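Putative hemin transport system, substrate-binding protein (Burkholderia cenocepacia J2315, PDB 5GIZ) probably binds heme in the periplasm of this bacterium and delivers it to a membrane transporter as part of a heme-uptake system. Local coordinates at residues A[18-23]-A[40-45]; A[106-111]-A[122-127]; A[152-157]-A[164-169]; A[245-250]-A[256-261]; A[49-54]-A[60-65]. All coordinates share one frame; numbering follows the deposited sequence.

Interaction 1: residues A[18-23]-A[40-45]; sequences TAFALG and TYPDAA
F20 and A44 meet because CG of F20 lies anti to the carbonyl carbon (chi1 -77°) and the second torsion (-67°) sets the ring so that one face meets the methyl of A44. The contact belongs to the N-terminal lobe of a periplasmic binding protein. This lobe has a parallel beta sheet with helices packed on it. Helix 13-23 supplies the phenylalanine. The turn and short helix after strand 30-35 supply the other side.

The methyl of A44 sits over one face of the F20 ring. CB of A44 is 3.8 Å from the ring centroid and 26° off the ring normal. This is a CH-pi contact, displaced toward the rim. A44 CB comes within 3.5 Å of F20 CE1. A45 approaches the ring obliquely at CE2, with A45 CB 3.7 Å from F20 CE2. P42 meets the root of the side chain, where its CD lies 3.9 Å from F20 CB.

The peptide bond between Y41 and P42 is cis, at the turn that leads into helix 43-46. P42 takes the N-cap position of that helix. The ring of Y41 has CB of P42 over one of its faces, and Y41 also makes a cation-pi contact with R254. L32 of strand 30-35 and L48 of the following loop also touch F20, which is buried. G13, which contacts heme in another structure of this protein, is about 7 Å from the side chain of A45. The first turn of helix 43-46 is closed by A45 N, which donates to P42 O at 2.9 Å.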
# COMPACT_ATOMS: atom_id res chain seq x y z
N THR A 18 -4.79 -1.93 -10.05
CA THR A 18 -5.83 -2.88 -10.41
C THR A 18 -6.39 -2.59 -11.79
O THR A 18 -6.46 -3.47 -12.65
CB THR A 18 -6.92 -2.82 -9.35
OG1 THR A 18 -6.40 -3.16 -8.04
CG2 THR A 18 -8.08 -3.77 -9.65
N ALA A 19 -6.72 -1.33 -12.03
CA ALA A 19 -7.21 -0.97 -13.34
C ALA A 19 -6.25 -1.32 -14.45
O ALA A 19 -6.62 -1.92 -15.46
CB ALA A 19 -7.57 0.49 -13.40
N PHE A 20 -4.98 -0.95 -14.29
CA PHE A 20 -4.05 -1.23 -15.35
C PHE A 20 -3.86 -2.72 -15.52
O PHE A 20 -3.67 -3.16 -16.63
CB PHE A 20 -2.71 -0.47 -15.18
CG PHE A 20 -2.79 0.98 -15.58
CD1 PHE A 20 -3.00 1.36 -16.87
CD2 PHE A 20 -2.76 1.95 -14.62
CE1 PHE A 20 -3.12 2.71 -17.22
CE2 PHE A 20 -2.81 3.29 -14.96
CZ PHE A 20 -3.06 3.67 -16.23
N ALA A 21 -3.95 -3.51 -14.43
CA ALA A 21 -3.72 -4.96 -14.47
C ALA A 21 -4.82 -5.71 -15.24
O ALA A 21 -4.62 -6.84 -15.67
CB ALA A 21 -3.60 -5.51 -13.05
N LEU A 22 -5.98 -5.10 -15.38
CA LEU A 22 -7.09 -5.69 -16.13
C LEU A 22 -6.90 -5.62 -17.64
O LEU A 22 -7.46 -6.46 -18.34
CB LEU A 22 -8.43 -5.04 -15.75
CG LEU A 22 -8.86 -5.29 -14.30
CD1 LEU A 22 -9.90 -4.27 -13.86
CD2 LEU A 22 -9.40 -6.70 -14.16
N GLY A 23 -6.16 -4.64 -18.14
CA GLY A 23 -5.81 -4.62 -19.58
C GLY A 23 -5.38 -3.27 -20.13
O GLY A 23 -5.94 -2.80 -21.11
N THR A 40 1.73 5.70 -8.93
CA THR A 40 3.04 5.72 -9.55
C THR A 40 3.43 4.43 -10.23
O THR A 40 4.50 4.35 -10.77
CB THR A 40 4.11 6.05 -8.56
OG1 THR A 40 4.13 5.01 -7.58
CG2 THR A 40 3.83 7.36 -7.89
N TYR A 41 2.59 3.40 -10.19
CA TYR A 41 2.85 2.09 -10.76
C TYR A 41 1.64 1.58 -11.53
O TYR A 41 0.53 1.69 -11.06
CB TYR A 41 3.20 1.08 -9.64
CG TYR A 41 3.83 -0.15 -10.20
CD1 TYR A 41 3.07 -1.23 -10.61
CD2 TYR A 41 5.19 -0.22 -10.40
CE1 TYR A 41 3.62 -2.36 -11.19
CE2 TYR A 41 5.75 -1.33 -11.00
CZ TYR A 41 4.96 -2.37 -11.42
OH TYR A 41 5.50 -3.50 -12.00
N PRO A 42 1.81 0.95 -12.70
CA PRO A 42 3.05 0.79 -13.46
C PRO A 42 3.41 2.08 -14.20
O PRO A 42 2.93 3.17 -13.84
CB PRO A 42 2.68 -0.33 -14.41
CG PRO A 42 1.20 -0.13 -14.67
CD PRO A 42 0.62 0.47 -13.44
N ASP A 43 4.26 2.02 -15.21
CA ASP A 43 4.67 3.27 -15.91
C ASP A 43 3.49 4.05 -16.49
O ASP A 43 3.46 5.27 -16.46
CB ASP A 43 5.64 2.98 -17.04
CG ASP A 43 7.02 2.59 -16.57
OD1 ASP A 43 7.37 2.83 -15.39
OD2 ASP A 43 7.79 2.02 -17.40
N ALA A 44 2.44 3.34 -16.92
CA ALA A 44 1.25 3.99 -17.43
C ALA A 44 0.53 4.86 -16.39
O ALA A 44 -0.14 5.84 -16.73
CB ALA A 44 0.25 2.93 -17.96
N ALA A 45 0.64 4.48 -15.11
CA ALA A 45 0.02 5.25 -14.04
C ALA A 45 0.81 6.51 -13.77
O ALA A 45 0.26 7.62 -13.56
CB ALA A 45 -0.07 4.41 -12.74

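Interaction 2: residues A[106-111]-A[122-127]; sequences AKITGV and AALLQR
I108 carries the largest share of the buried surface, and L125 and L124 receive it from the facing helix. Helices 101-114 and 118-141 run almost antiparallel, at 168° between the short segments. Their axes come within 9.3 Å. Only a short link joins them in the chain, so the pair forms a helical hairpin.

The branch that does the work on I108 is CG2. It is anti to the backbone N and points across the gap. I108 CG2 is 3.9 Å from CD2 of L124. The same methyl lies 4.2 Å from CB of L125, so it sits between two successive leucines of the facing helix. I108 and L124 cross obliquely rather than running alongside each other.

L125 sends its own end elsewhere. Its CG is anti to the backbone N (chi1 -174°), and CD2 reaches the methyl of T109, with 4.0 Å between L125 CD2 and T109 CG2. T109 thus turns carbon, not oxygen, to this leucine. Its OG1 makes a weak hydrogen bond to R105 O, within its own helix. The interface between the two segments is apolar throughout, buried around I108 and L124 and more open toward T109.

The heme-contacting residues lie elsewhere. Helix 13-23 lies against the inner side of the hairpin, where L22 touches both L124 and V111, and V111 also packs on L15 and T18. K107 points to another neighbour: its NZ forms a salt bridge with E97 and a hydrogen bond to F251 O, tying helix 101-114 to the loop after helix 245-249.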
# COMPACT_ATOMS: atom_id res chain seq x y z
N ALA A 106 -11.66 -7.93 -3.51
CA ALA A 106 -12.82 -7.08 -3.74
C ALA A 106 -12.49 -5.87 -4.62
O ALA A 106 -13.32 -5.42 -5.38
CB ALA A 106 -13.42 -6.62 -2.41
N LYS A 107 -11.27 -5.37 -4.54
CA LYS A 107 -10.83 -4.31 -5.44
C LYS A 107 -10.79 -4.88 -6.88
O LYS A 107 -11.20 -4.24 -7.83
CB LYS A 107 -9.45 -3.77 -5.05
CG LYS A 107 -9.41 -2.98 -3.76
CD LYS A 107 -8.00 -2.51 -3.39
CE LYS A 107 -7.86 -2.16 -1.91
NZ LYS A 107 -6.50 -1.59 -1.60
N ILE A 108 -10.26 -6.09 -7.03
CA ILE A 108 -10.20 -6.68 -8.38
C ILE A 108 -11.60 -6.81 -8.99
O ILE A 108 -11.85 -6.34 -10.09
CB ILE A 108 -9.47 -8.04 -8.37
CG1 ILE A 108 -7.98 -7.82 -8.02
CG2 ILE A 108 -9.57 -8.77 -9.71
CD1 ILE A 108 -7.21 -9.08 -7.69
N THR A 109 -12.51 -7.44 -8.26
CA THR A 109 -13.82 -7.69 -8.82
C THR A 109 -14.63 -6.40 -8.92
O THR A 109 -15.40 -6.21 -9.88
CB THR A 109 -14.60 -8.75 -7.97
OG1 THR A 109 -14.80 -8.33 -6.62
CG2 THR A 109 -13.83 -10.05 -8.01
N GLY A 110 -14.48 -5.52 -7.93
CA GLY A 110 -15.18 -4.23 -7.90
C GLY A 110 -14.76 -3.26 -9.01
O GLY A 110 -15.58 -2.62 -9.67
N VAL A 111 -13.45 -3.14 -9.22
CA VAL A 111 -12.97 -2.27 -10.27
C VAL A 111 -13.41 -2.91 -11.62
O VAL A 111 -13.90 -2.23 -12.49
CB VAL A 111 -11.43 -2.09 -10.19
CG1 VAL A 111 -10.89 -1.48 -11.49
CG2 VAL A 111 -11.09 -1.24 -8.97
N ALA A 122 -12.35 -11.68 -13.79
CA ALA A 122 -12.26 -13.04 -13.40
C ALA A 122 -10.88 -13.66 -13.71
O ALA A 122 -10.35 -14.45 -12.95
CB ALA A 122 -13.35 -13.82 -14.09
N ALA A 123 -10.28 -13.26 -14.84
CA ALA A 123 -8.95 -13.79 -15.20
C ALA A 123 -7.88 -13.29 -14.24
O ALA A 123 -7.02 -14.04 -13.80
CB ALA A 123 -8.61 -13.40 -16.62
N LEU A 124 -7.95 -12.00 -13.95
CA LEU A 124 -6.99 -11.41 -12.99
C LEU A 124 -7.15 -12.05 -11.61
O LEU A 124 -6.17 -12.36 -10.95
CB LEU A 124 -7.19 -9.91 -12.89
CG LEU A 124 -6.30 -9.15 -11.89
CD1 LEU A 124 -4.81 -9.44 -12.12
CD2 LEU A 124 -6.58 -7.66 -11.90
N LEU A 125 -8.39 -12.30 -11.18
CA LEU A 125 -8.61 -12.90 -9.87
C LEU A 125 -8.02 -14.32 -9.81
O LEU A 125 -7.44 -14.73 -8.82
CB LEU A 125 -10.12 -12.89 -9.52
CG LEU A 125 -10.44 -13.37 -8.10
CD1 LEU A 125 -9.87 -12.38 -7.09
CD2 LEU A 125 -11.92 -13.56 -7.90
N GLN A 126 -8.18 -15.08 -10.87
CA GLN A 126 -7.67 -16.41 -10.91
C GLN A 126 -6.13 -16.41 -10.82
O GLN A 126 -5.56 -17.19 -10.08
CB GLN A 126 -8.18 -17.07 -12.17
CG GLN A 126 -7.69 -18.46 -12.41
CD GLN A 126 -8.14 -18.93 -13.80
OE1 GLN A 126 -7.66 -18.45 -14.82
NE2 GLN A 126 -9.08 -19.79 -13.83
N ARG A 127 -5.47 -15.48 -11.52
CA ARG A 127 -3.99 -15.35 -11.45
C ARG A 127 -3.54 -14.95 -10.06
O ARG A 127 -2.63 -15.52 -9.46
CB ARG A 127 -3.47 -14.27 -12.43
CG ARG A 127 -3.77 -14.54 -13.89
CD ARG A 127 -2.84 -13.81 -14.88
NE ARG A 127 -2.82 -12.35 -14.79
CZ ARG A 127 -3.73 -11.52 -15.31
NH1 ARG A 127 -4.81 -11.96 -15.97
NH2 ARG A 127 -3.55 -10.21 -15.16

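Interaction 3: residues A[152-157]-A[164-169]; sequences VLFVLN and LVAGQR
V155 and V165 face each other as an antiparallel non-hydrogen-bonded pair, with their CA atoms 4.6 Å apart and the two short strands at 133°. Backbone bonds flank this pair. A166 N donates to F154 O at 3.2 Å. L156 N donates to L164 O at 2.9 Å. L164 N then bonds N157 O at 2.7 Å. One water continues the pairing. It accepts from F154 N and donates to A166 O.

On the side of V155 and V165, CG1 of V165 meets CD1 of L153 at 3.8 Å. On the other side, L156, N157 and L164 gather. L164 lies alongside both L156 and N157 and points the same way. Its CD2 is 4.0 Å from CD2 of L156, and its CB is 3.3 Å from OD1 of N157.

The strands are 151-159 and 162-166, which form a beta hairpin in the mixed sheet of the C-terminal lobe. L156 has a helix-like backbone and N157 an extended one. Both lie opposite L164, which is consistent with a beta bulge.

F154 uses its ring edge: A166 CB lies near the plane of the ring, 4.0 Å from F154 CD2. CG of F154 is anti to the backbone N (chi1 -178°), which carries the ring off the strand, toward A172 and Y191. Both of these contact heme in another structure of this protein. Y191 also touches L156 and A166. Past the hairpin, Q168 NE2 is bonded to D173 OD1 and M185 O, and R169 NE forms a salt bridge with D189.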
# COMPACT_ATOMS: atom_id res chain seq x y z
N VAL A 152 9.02 -7.19 14.28
CA VAL A 152 9.37 -6.20 13.28
C VAL A 152 8.69 -4.89 13.62
O VAL A 152 7.47 -4.86 13.81
CB VAL A 152 8.91 -6.65 11.88
CG1 VAL A 152 9.24 -5.57 10.84
CG2 VAL A 152 9.55 -7.99 11.52
N LEU A 153 9.47 -3.80 13.65
CA LEU A 153 8.99 -2.42 13.85
C LEU A 153 8.90 -1.80 12.48
O LEU A 153 9.92 -1.77 11.80
CB LEU A 153 10.03 -1.68 14.64
CG LEU A 153 9.74 -0.19 14.84
CD1 LEU A 153 8.55 0.01 15.74
CD2 LEU A 153 10.99 0.52 15.38
N PHE A 154 7.73 -1.27 12.13
CA PHE A 154 7.55 -0.46 10.94
C PHE A 154 7.53 1.02 11.23
O PHE A 154 6.68 1.48 11.95
CB PHE A 154 6.28 -0.83 10.12
CG PHE A 154 6.16 -0.01 8.87
CD1 PHE A 154 6.98 -0.25 7.82
CD2 PHE A 154 5.31 1.07 8.79
CE1 PHE A 154 6.96 0.52 6.67
CE2 PHE A 154 5.29 1.84 7.63
CZ PHE A 154 6.12 1.58 6.61
N VAL A 155 8.50 1.70 10.69
CA VAL A 155 8.60 3.15 10.71
C VAL A 155 8.02 3.72 9.42
O VAL A 155 8.57 3.47 8.34
CB VAL A 155 10.06 3.57 10.79
CG1 VAL A 155 10.19 5.11 10.68
CG2 VAL A 155 10.68 3.05 12.10
N LEU A 156 7.01 4.57 9.57
CA LEU A 156 6.47 5.31 8.43
C LEU A 156 7.35 6.51 8.10
O LEU A 156 7.73 6.72 6.96
CB LEU A 156 5.05 5.78 8.73
CG LEU A 156 4.35 6.52 7.58
CD1 LEU A 156 4.30 5.65 6.33
CD2 LEU A 156 2.97 6.97 8.01
N ASN A 157 7.64 7.29 9.12
CA ASN A 157 8.39 8.52 8.96
C ASN A 157 8.91 8.99 10.31
O ASN A 157 8.70 8.33 11.36
CB ASN A 157 7.52 9.60 8.28
CG ASN A 157 6.35 10.04 9.12
OD1 ASN A 157 6.49 10.34 10.30
ND2 ASN A 157 5.17 10.10 8.50
N LEU A 164 7.50 7.79 13.70
CA LEU A 164 6.06 7.46 13.70
C LEU A 164 5.94 5.99 13.27
O LEU A 164 6.43 5.64 12.20
CB LEU A 164 5.34 8.38 12.73
CG LEU A 164 3.82 8.28 12.73
CD1 LEU A 164 3.26 8.98 13.96
CD2 LEU A 164 3.23 8.89 11.47
N VAL A 165 5.29 5.17 14.10
CA VAL A 165 5.31 3.72 13.92
C VAL A 165 3.91 3.12 13.85
O VAL A 165 2.97 3.70 14.38
CB VAL A 165 6.14 3.03 15.03
CG1 VAL A 165 7.56 3.55 14.99
CG2 VAL A 165 5.49 3.26 16.41
N ALA A 166 3.79 1.98 13.18
CA ALA A 166 2.51 1.32 12.93
C ALA A 166 2.13 0.34 14.05
O ALA A 166 2.90 -0.53 14.42
CB ALA A 166 2.56 0.59 11.61
N GLY A 167 0.93 0.55 14.57
CA GLY A 167 0.30 -0.39 15.46
C GLY A 167 -0.64 -1.29 14.68
O GLY A 167 -0.38 -1.65 13.53
N GLN A 168 -1.72 -1.72 15.32
CA GLN A 168 -2.68 -2.57 14.66
C GLN A 168 -3.60 -1.77 13.72
O GLN A 168 -3.59 -0.53 13.72
CB GLN A 168 -3.45 -3.37 15.70
CG GLN A 168 -2.63 -4.54 16.28
CD GLN A 168 -1.41 -4.12 17.10
OE1 GLN A 168 -1.51 -3.59 18.21
NE2 GLN A 168 -0.22 -4.39 16.54
N ARG A 169 -4.38 -2.50 12.93
CA ARG A 169 -5.33 -1.91 11.95
C ARG A 169 -4.58 -1.07 10.94
O ARG A 169 -5.12 -0.11 10.38
CB ARG A 169 -6.40 -1.05 12.62
CG ARG A 169 -7.32 -1.82 13.54
CD ARG A 169 -8.41 -0.83 13.90
NE ARG A 169 -9.40 -1.32 14.85
CZ ARG A 169 -10.71 -1.42 14.60
NH1 ARG A 169 -11.21 -1.08 13.41
NH2 ARG A 169 -11.51 -1.86 15.55
O HOH W 1 5.52 -1.52 13.85

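Interaction 4: residues A[245-250]-A[256-261]; sequences ALFLLG and PLAVTT
F247 reaches across to helix 255-269 and touches L257, A258 and T261. L257 comes to the ring at its edge, near the ring plane, with CG 3.9 Å from F247 CZ. The methyl of A258 lies by the CD1-CE1 flank of the ring and against the F247 carbonyl: A258 CB is 3.8 Å from F247 CE1 and 3.4 Å from F247 O. T261 stands about at a right angle to the phenylalanine, with OG1 3.8 Å from F247 CZ.

The trans first torsion of F247 (chi1 179°) extends the ring away from its own helix and into this site. T261 OG1 is fixed by a hydrogen bond of 2.7 Å to L257 O. It comes from above that carbonyl plane, while T261 N bonds the same oxygen from the opposite face. F247 N is bonded to D244 OD2, and A245 N to E212 OE1, which tie down the start of helix 245-249.

The segments 245-249 and 256-261 cross almost at a right angle (94°), with axes 9.1 Å apart at closest. A short loop joins the two helices, near the middle of the molecule. Helix 118-141 covers P256, V259 and T260, helix 171-178 packs on A258 and V259, and F154 of strand 151-159 touches L248 and L249.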
# COMPACT_ATOMS: atom_id res chain seq x y z
N ALA A 245 7.25 2.15 -0.74
CA ALA A 245 6.04 2.26 0.06
C ALA A 245 4.80 1.72 -0.68
O ALA A 245 4.00 1.01 -0.06
CB ALA A 245 5.76 3.71 0.40
N LEU A 246 4.59 2.09 -1.93
CA LEU A 246 3.40 1.63 -2.63
C LEU A 246 3.37 0.10 -2.77
O LEU A 246 2.36 -0.54 -2.52
CB LEU A 246 3.24 2.29 -3.98
CG LEU A 246 2.09 1.77 -4.86
CD1 LEU A 246 0.76 2.03 -4.21
CD2 LEU A 246 2.19 2.47 -6.21
N PHE A 247 4.50 -0.46 -3.11
CA PHE A 247 4.63 -1.90 -3.27
C PHE A 247 4.39 -2.59 -1.94
O PHE A 247 3.64 -3.55 -1.86
CB PHE A 247 6.05 -2.18 -3.79
CG PHE A 247 6.40 -3.63 -4.02
CD1 PHE A 247 5.51 -4.54 -4.50
CD2 PHE A 247 7.69 -4.01 -3.90
CE1 PHE A 247 5.87 -5.83 -4.79
CE2 PHE A 247 8.06 -5.32 -4.17
CZ PHE A 247 7.10 -6.24 -4.54
N LEU A 248 5.03 -2.10 -0.88
CA LEU A 248 4.90 -2.75 0.43
C LEU A 248 3.47 -2.63 0.98
O LEU A 248 2.89 -3.62 1.48
CB LEU A 248 5.89 -2.09 1.41
CG LEU A 248 5.84 -2.55 2.86
CD1 LEU A 248 6.10 -4.02 3.04
CD2 LEU A 248 6.80 -1.70 3.70
N LEU A 249 2.90 -1.43 0.94
CA LEU A 249 1.71 -1.09 1.76
C LEU A 249 0.42 -0.98 0.97
O LEU A 249 -0.64 -0.81 1.59
CB LEU A 249 1.94 0.22 2.49
CG LEU A 249 3.14 0.29 3.44
CD1 LEU A 249 3.39 1.74 3.85
CD2 LEU A 249 2.96 -0.64 4.62
N GLY A 250 0.49 -1.03 -0.36
CA GLY A 250 -0.65 -0.65 -1.18
C GLY A 250 -1.86 -1.56 -1.14
O GLY A 250 -2.99 -1.08 -1.41
N PRO A 256 0.74 -10.73 -3.56
CA PRO A 256 1.49 -11.99 -3.41
C PRO A 256 3.00 -11.78 -3.56
O PRO A 256 3.76 -12.29 -2.73
CB PRO A 256 0.92 -12.87 -4.50
CG PRO A 256 -0.48 -12.33 -4.69
CD PRO A 256 -0.28 -10.84 -4.63
N LEU A 257 3.40 -10.96 -4.52
CA LEU A 257 4.82 -10.65 -4.68
C LEU A 257 5.35 -9.80 -3.58
O LEU A 257 6.47 -10.01 -3.13
CB LEU A 257 5.04 -9.96 -6.03
CG LEU A 257 6.49 -9.64 -6.40
CD1 LEU A 257 7.33 -10.88 -6.53
CD2 LEU A 257 6.46 -8.79 -7.66
N ALA A 258 4.57 -8.84 -3.12
CA ALA A 258 4.97 -8.02 -2.01
C ALA A 258 5.21 -8.82 -0.72
O ALA A 258 6.20 -8.61 -0.02
CB ALA A 258 3.95 -6.94 -1.74
N VAL A 259 4.29 -9.73 -0.41
CA VAL A 259 4.46 -10.61 0.74
C VAL A 259 5.68 -11.55 0.53
O VAL A 259 6.49 -11.68 1.43
CB VAL A 259 3.18 -11.38 1.00
CG1 VAL A 259 3.39 -12.50 2.02
CG2 VAL A 259 2.08 -10.47 1.51
N THR A 260 5.87 -12.13 -0.65
CA THR A 260 7.02 -12.97 -0.90
C THR A 260 8.30 -12.16 -0.72
O THR A 260 9.29 -12.65 -0.16
CB THR A 260 6.93 -13.53 -2.33
OG1 THR A 260 5.73 -14.28 -2.43
CG2 THR A 260 8.09 -14.44 -2.63
N THR A 261 8.31 -10.92 -1.18
CA THR A 261 9.47 -10.08 -1.12
C THR A 261 9.80 -9.65 0.27
O THR A 261 10.98 -9.74 0.71
CB THR A 261 9.29 -8.83 -2.00
OG1 THR A 261 9.04 -9.25 -3.37
CG2 THR A 261 10.52 -7.91 -2.01

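Interaction 5: residues A[49-54]-A[60-65]; sequences PKVGYQ and EGLLSL
V51 lies over one face of the flat peptide group between G61 and L62. Its CG1 is 3.6 Å from G61 C and equally near L62 N. The carbonyl end of that peptide takes a bond from S64 OG, which is tilted 23° out of the carbonyl plane. This is a loop packed on a helix in the N-terminal lobe. The loop carries Y53, which binds heme iron in another structure of this protein.

V51 packs directly on the helix backbone at G61. It uses both branches. CG1 is anti to the carbonyl carbon (chi1 -68°) and also reaches L65 CD1 at 3.8 Å. CG2 turns to L62, 3.9 Å from its CB. P49 adds a looser contact with L65.

L62 and L65 also pack on I9 of strand 6-11, so the same side chains meet both loop and sheet. Backbone bonds from P49 and V51 to A35, and from G52 to T37, hold the loop beside the end of strand 30-35. Q54 is a second heme-contacting residue of this loop. The bond between S64 OG and G61 O is 2.7 Å long.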
# COMPACT_ATOMS: atom_id res chain seq x y z
N PRO A 49 -1.81 12.56 -15.79
CA PRO A 49 -1.86 13.83 -15.06
C PRO A 49 -2.45 13.61 -13.65
O PRO A 49 -3.38 12.79 -13.47
CB PRO A 49 -2.77 14.70 -15.91
CG PRO A 49 -2.68 14.13 -17.28
CD PRO A 49 -2.46 12.65 -17.11
N LYS A 50 -1.93 14.33 -12.67
CA LYS A 50 -2.33 14.11 -11.29
C LYS A 50 -3.11 15.31 -10.80
O LYS A 50 -2.80 16.47 -11.18
CB LYS A 50 -1.12 13.84 -10.37
CG LYS A 50 -0.22 12.71 -10.85
CD LYS A 50 -1.02 11.45 -11.01
CE LYS A 50 -0.17 10.19 -11.03
NZ LYS A 50 0.72 9.99 -12.16
N VAL A 51 -4.09 15.02 -9.95
CA VAL A 51 -5.01 16.03 -9.43
C VAL A 51 -5.00 16.15 -7.92
O VAL A 51 -6.02 16.41 -7.28
CB VAL A 51 -6.42 15.84 -10.02
CG1 VAL A 51 -6.38 16.16 -11.51
CG2 VAL A 51 -6.96 14.47 -9.67
N GLY A 52 -3.82 16.05 -7.35
CA GLY A 52 -3.59 16.27 -5.96
C GLY A 52 -3.20 15.01 -5.25
O GLY A 52 -3.26 13.90 -5.82
N TYR A 53 -2.72 15.19 -4.02
CA TYR A 53 -2.51 14.03 -3.15
C TYR A 53 -3.89 13.46 -2.81
O TYR A 53 -4.88 14.17 -2.78
CB TYR A 53 -1.71 14.36 -1.87
CG TYR A 53 -1.64 13.22 -0.85
CD1 TYR A 53 -0.96 12.03 -1.13
CD2 TYR A 53 -2.26 13.34 0.42
CE1 TYR A 53 -0.90 11.00 -0.22
CE2 TYR A 53 -2.20 12.31 1.33
CZ TYR A 53 -1.51 11.14 1.02
OH TYR A 53 -1.44 10.10 1.93
N GLN A 54 -3.94 12.15 -2.58
CA GLN A 54 -5.22 11.44 -2.42
C GLN A 54 -6.13 12.01 -1.33
O GLN A 54 -7.32 12.02 -1.55
CB GLN A 54 -5.07 9.91 -2.32
CG GLN A 54 -5.12 9.29 -0.97
CD GLN A 54 -4.71 7.84 -0.96
OE1 GLN A 54 -3.73 7.50 -0.34
NE2 GLN A 54 -5.47 6.99 -1.61
N GLU A 60 -11.58 20.90 -8.84
CA GLU A 60 -11.55 21.62 -10.08
C GLU A 60 -10.58 21.00 -11.07
O GLU A 60 -10.90 20.86 -12.25
CB GLU A 60 -11.10 23.07 -9.88
CG GLU A 60 -11.90 23.81 -8.85
CD GLU A 60 -11.16 23.92 -7.53
OE1 GLU A 60 -10.67 25.05 -7.26
OE2 GLU A 60 -11.04 22.92 -6.77
N GLY A 61 -9.41 20.63 -10.59
CA GLY A 61 -8.42 19.96 -11.44
C GLY A 61 -8.92 18.64 -11.96
O GLY A 61 -8.79 18.32 -13.15
N LEU A 62 -9.48 17.88 -11.05
CA LEU A 62 -10.08 16.60 -11.40
C LEU A 62 -11.18 16.77 -12.45
O LEU A 62 -11.18 16.11 -13.50
CB LEU A 62 -10.55 15.94 -10.10
CG LEU A 62 -11.02 14.50 -10.20
CD1 LEU A 62 -11.03 13.84 -8.81
CD2 LEU A 62 -12.43 14.38 -10.81
N LEU A 63 -12.10 17.69 -12.21
CA LEU A 63 -13.18 17.91 -13.18
C LEU A 63 -12.71 18.44 -14.49
O LEU A 63 -13.34 18.21 -15.52
CB LEU A 63 -14.28 18.84 -12.61
CG LEU A 63 -15.07 18.19 -11.47
CD1 LEU A 63 -15.87 19.23 -10.71
CD2 LEU A 63 -15.93 17.06 -11.96
N SER A 64 -11.59 19.17 -14.50
CA SER A 64 -11.07 19.68 -15.76
C SER A 64 -10.63 18.57 -16.72
O SER A 64 -10.49 18.81 -17.93
CB SER A 64 -9.91 20.65 -15.53
OG SER A 64 -8.69 20.00 -15.27
N LEU A 65 -10.43 17.36 -16.19
CA LEU A 65 -10.11 16.25 -17.00
C LEU A 65 -11.34 15.52 -17.56
O LEU A 65 -11.23 14.46 -18.20
CB LEU A 65 -9.19 15.27 -16.25
CG LEU A 65 -7.88 15.85 -15.77
CD1 LEU A 65 -7.13 14.80 -14.97
CD2 LEU A 65 -7.06 16.34 -16.96

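Overall arrangement
Along the chain the order is interaction 1, 5, 2, 3, 4. Interactions 1, 2 and 5 belong to the N-terminal lobe, and interaction 3 to the C-terminal lobe. Interaction 4 lies nearest the centre of the chain. Interactions 1 and 2 have centres 14 Å apart and share packing between helix 13-23 and the hairpin of helices 101-114 and 118-141. Interaction 5 joins interaction 1 through A45 O and K50 NZ, a probable hydrogen bond. Interaction 4 touches interactions 1, 2 and 3, and so bridges the lobes. Interactions 3 and 5 are 30 Å apart between centres, consistent with opposite walls of a heme-binding cleft.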